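Local coordinates for spot 14 protein (Mus musculus, PDB 3ONT) that plays a role in regulating lipogenesis, especially in the lactating mammary gland, and forms homodimers as well as heterodimers with MID1IP1, at residues F62-S67 against E111-E116. Sequence-based numbering, arbitrary orientation.
Sequences FTMLKS and EELDLE
Met64, a selenomethionine in this crystal, reaches from helix 58-73 toward the place where helix 110-113 gives way to helix 115-147, beside Glu116. With CG anti to the backbone N (chi1 -173°), its chain runs straight out from CB. Met64 CG lies 3.7 Å from Glu116 OE1 and also touches Glu116 CB, for the two chains run antiparallel, each reaching toward the other's backbone. Met64 SE comes next, 3.6 Å from Glu112 O. A bend at chi3 (69°) then keeps Met64 CE by the same Glu112 O and turns it to Leu115 CB. A flexible, unbranched chain can thread in this way between backbone and leucine side chains. Glu116, extended, carries its carboxylate to Ser67, whose short hydroxyl donates to Glu116 OE2 at 2.7 Å, arriving on the syn side but 35° out of the carboxylate plane. Cutting Glu116 back to an alanine is likely to leave the Ser67 hydroxyl without this acceptor and Met64 CG without OE1 beside it, although CB would stay. Leu133 of the second subunit packs on Met64 and Leu115, while Glu112 OE2 is hydrogen-bonded to Tyr61 OH of its own chain and His132 NE2 of the second subunit. The contact joins helix 58-73 to the turn leading into helix 115-147, at the dimer interface of an alpha-helical bundle.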
loop_
_atom_site.group_PDB
_atom_site.type_symbol
_atom_site.label_atom_id
_atom_site.label_comp_id
_atom_site.label_asym_id
_atom_site.label_seq_id
_atom_site.Cartn_x
_atom_site.Cartn_y
_atom_site.Cartn_z
ATOM N N PHE A 62 11.753 -7.731 -16.812
ATOM C CA PHE A 62 12.165 -8.735 -15.853
ATOM C C PHE A 62 12.891 -8.065 -14.663
ATOM O O PHE A 62 12.543 -8.276 -13.505
ATOM C CB PHE A 62 13.049 -9.716 -16.628
ATOM C CG PHE A 62 13.788 -10.699 -15.795
ATOM C CD1 PHE A 62 13.164 -11.835 -15.320
ATOM C CD2 PHE A 62 15.156 -10.536 -15.566
ATOM C CE1 PHE A 62 13.886 -12.790 -14.583
ATOM C CE2 PHE A 62 15.886 -11.468 -14.831
ATOM C CZ PHE A 62 15.248 -12.596 -14.336
ATOM N N THR A 63 13.864 -7.218 -14.952
ATOM C CA THR A 63 14.570 -6.507 -13.900
ATOM C C THR A 63 13.631 -5.703 -12.999
ATOM O O THR A 63 13.764 -5.731 -11.770
ATOM C CB THR A 63 15.620 -5.618 -14.520
ATOM O OG1 THR A 63 16.606 -6.474 -15.082
ATOM C CG2 THR A 63 16.297 -4.743 -13.510
HETATM N N MSE A 64 12.675 -5.003 -13.600
HETATM C CA MSE A 64 11.738 -4.194 -12.839
HETATM C C MSE A 64 10.908 -5.082 -11.913
HETATM O O MSE A 64 10.742 -4.775 -10.730
HETATM C CB MSE A 64 10.838 -3.389 -13.773
HETATM C CG MSE A 64 9.944 -2.408 -13.037
HETATM SE SE MSE A 64 8.527 -1.579 -14.134
HETATM C CE MSE A 64 7.436 -3.189 -14.411
ATOM N N LEU A 65 10.389 -6.176 -12.468
ATOM C CA LEU A 65 9.616 -7.136 -11.711
ATOM C C LEU A 65 10.396 -7.577 -10.474
ATOM O O LEU A 65 9.859 -7.557 -9.364
ATOM C CB LEU A 65 9.269 -8.332 -12.585
ATOM C CG LEU A 65 8.259 -8.110 -13.714
ATOM C CD1 LEU A 65 8.124 -9.377 -14.526
ATOM C CD2 LEU A 65 6.915 -7.695 -13.162
ATOM N N LYS A 66 11.670 -7.933 -10.653
ATOM C CA LYS A 66 12.513 -8.341 -9.534
ATOM C C LYS A 66 12.686 -7.217 -8.546
ATOM O O LYS A 66 12.721 -7.422 -7.326
ATOM C CB LYS A 66 13.876 -8.805 -10.015
ATOM C CG LYS A 66 13.874 -10.240 -10.525
ATOM C CD LYS A 66 14.950 -10.454 -11.577
ATOM C CE LYS A 66 16.373 -10.526 -11.014
ATOM N NZ LYS A 66 17.293 -9.977 -12.054
ATOM N N SER A 67 12.771 -6.011 -9.069
ATOM C CA SER A 67 13.086 -4.877 -8.228
ATOM C C SER A 67 11.903 -4.511 -7.306
ATOM O O SER A 67 12.080 -4.181 -6.129
ATOM C CB SER A 67 13.507 -3.723 -9.109
ATOM O OG SER A 67 13.769 -2.604 -8.317
ATOM N N GLU A 111 4.052 3.439 -20.092
ATOM C CA GLU A 111 3.275 3.409 -18.860
ATOM C C GLU A 111 3.603 2.173 -18.026
ATOM O O GLU A 111 3.645 2.239 -16.807
ATOM C CB GLU A 111 1.771 3.530 -19.146
ATOM C CG GLU A 111 1.246 4.967 -18.951
ATOM C CD GLU A 111 0.430 5.500 -20.143
ATOM O OE1 GLU A 111 0.277 4.771 -21.155
ATOM O OE2 GLU A 111 -0.057 6.656 -20.068
ATOM N N GLU A 112 3.859 1.059 -18.702
ATOM C CA GLU A 112 4.311 -0.179 -18.074
ATOM C C GLU A 112 5.612 -0.013 -17.254
ATOM O O GLU A 112 5.754 -0.620 -16.198
ATOM C CB GLU A 112 4.461 -1.266 -19.140
ATOM C CG GLU A 112 4.439 -2.706 -18.627
ATOM C CD GLU A 112 3.059 -3.191 -18.150
ATOM O OE1 GLU A 112 2.024 -2.688 -18.637
ATOM O OE2 GLU A 112 3.024 -4.097 -17.293
ATOM N N LEU A 113 6.540 0.820 -17.702
ATOM C CA LEU A 113 7.784 1.022 -16.954
ATOM C C LEU A 113 7.699 2.118 -15.891
ATOM O O LEU A 113 8.544 2.197 -14.995
ATOM C CB LEU A 113 8.959 1.272 -17.899
ATOM C CG LEU A 113 9.261 0.149 -18.913
ATOM C CD1 LEU A 113 10.124 0.684 -20.062
ATOM C CD2 LEU A 113 9.901 -1.102 -18.290
ATOM N N ASP A 114 6.685 2.970 -15.976
ATOM C CA ASP A 114 6.453 3.925 -14.900
ATOM C C ASP A 114 5.879 3.232 -13.666
ATOM O O ASP A 114 5.805 3.835 -12.599
ATOM C CB ASP A 114 5.539 5.049 -15.353
ATOM C CG ASP A 114 6.227 6.014 -16.289
ATOM O OD1 ASP A 114 5.522 6.904 -16.824
ATOM O OD2 ASP A 114 7.464 5.895 -16.496
ATOM N N LEU A 115 5.519 1.957 -13.817
ATOM C CA LEU A 115 4.878 1.202 -12.747
ATOM C C LEU A 115 5.703 1.100 -11.474
ATOM O O LEU A 115 5.143 1.165 -10.385
ATOM C CB LEU A 115 4.414 -0.177 -13.222
ATOM C CG LEU A 115 3.110 -0.216 -14.036
ATOM C CD1 LEU A 115 2.536 -1.614 -14.060
ATOM C CD2 LEU A 115 2.061 0.719 -13.484
ATOM N N GLU A 116 7.018 0.948 -11.594
ATOM C CA GLU A 116 7.865 0.892 -10.395
ATOM C C GLU A 116 7.806 2.215 -9.613
ATOM O O GLU A 116 7.706 2.208 -8.379
ATOM C CB GLU A 116 9.315 0.501 -10.731
ATOM C CG GLU A 116 10.261 0.473 -9.526
ATOM C CD GLU A 116 11.674 -0.069 -9.834
ATOM O OE1 GLU A 116 12.079 -0.156 -11.021
ATOM O OE2 GLU A 116 12.390 -0.405 -8.860
#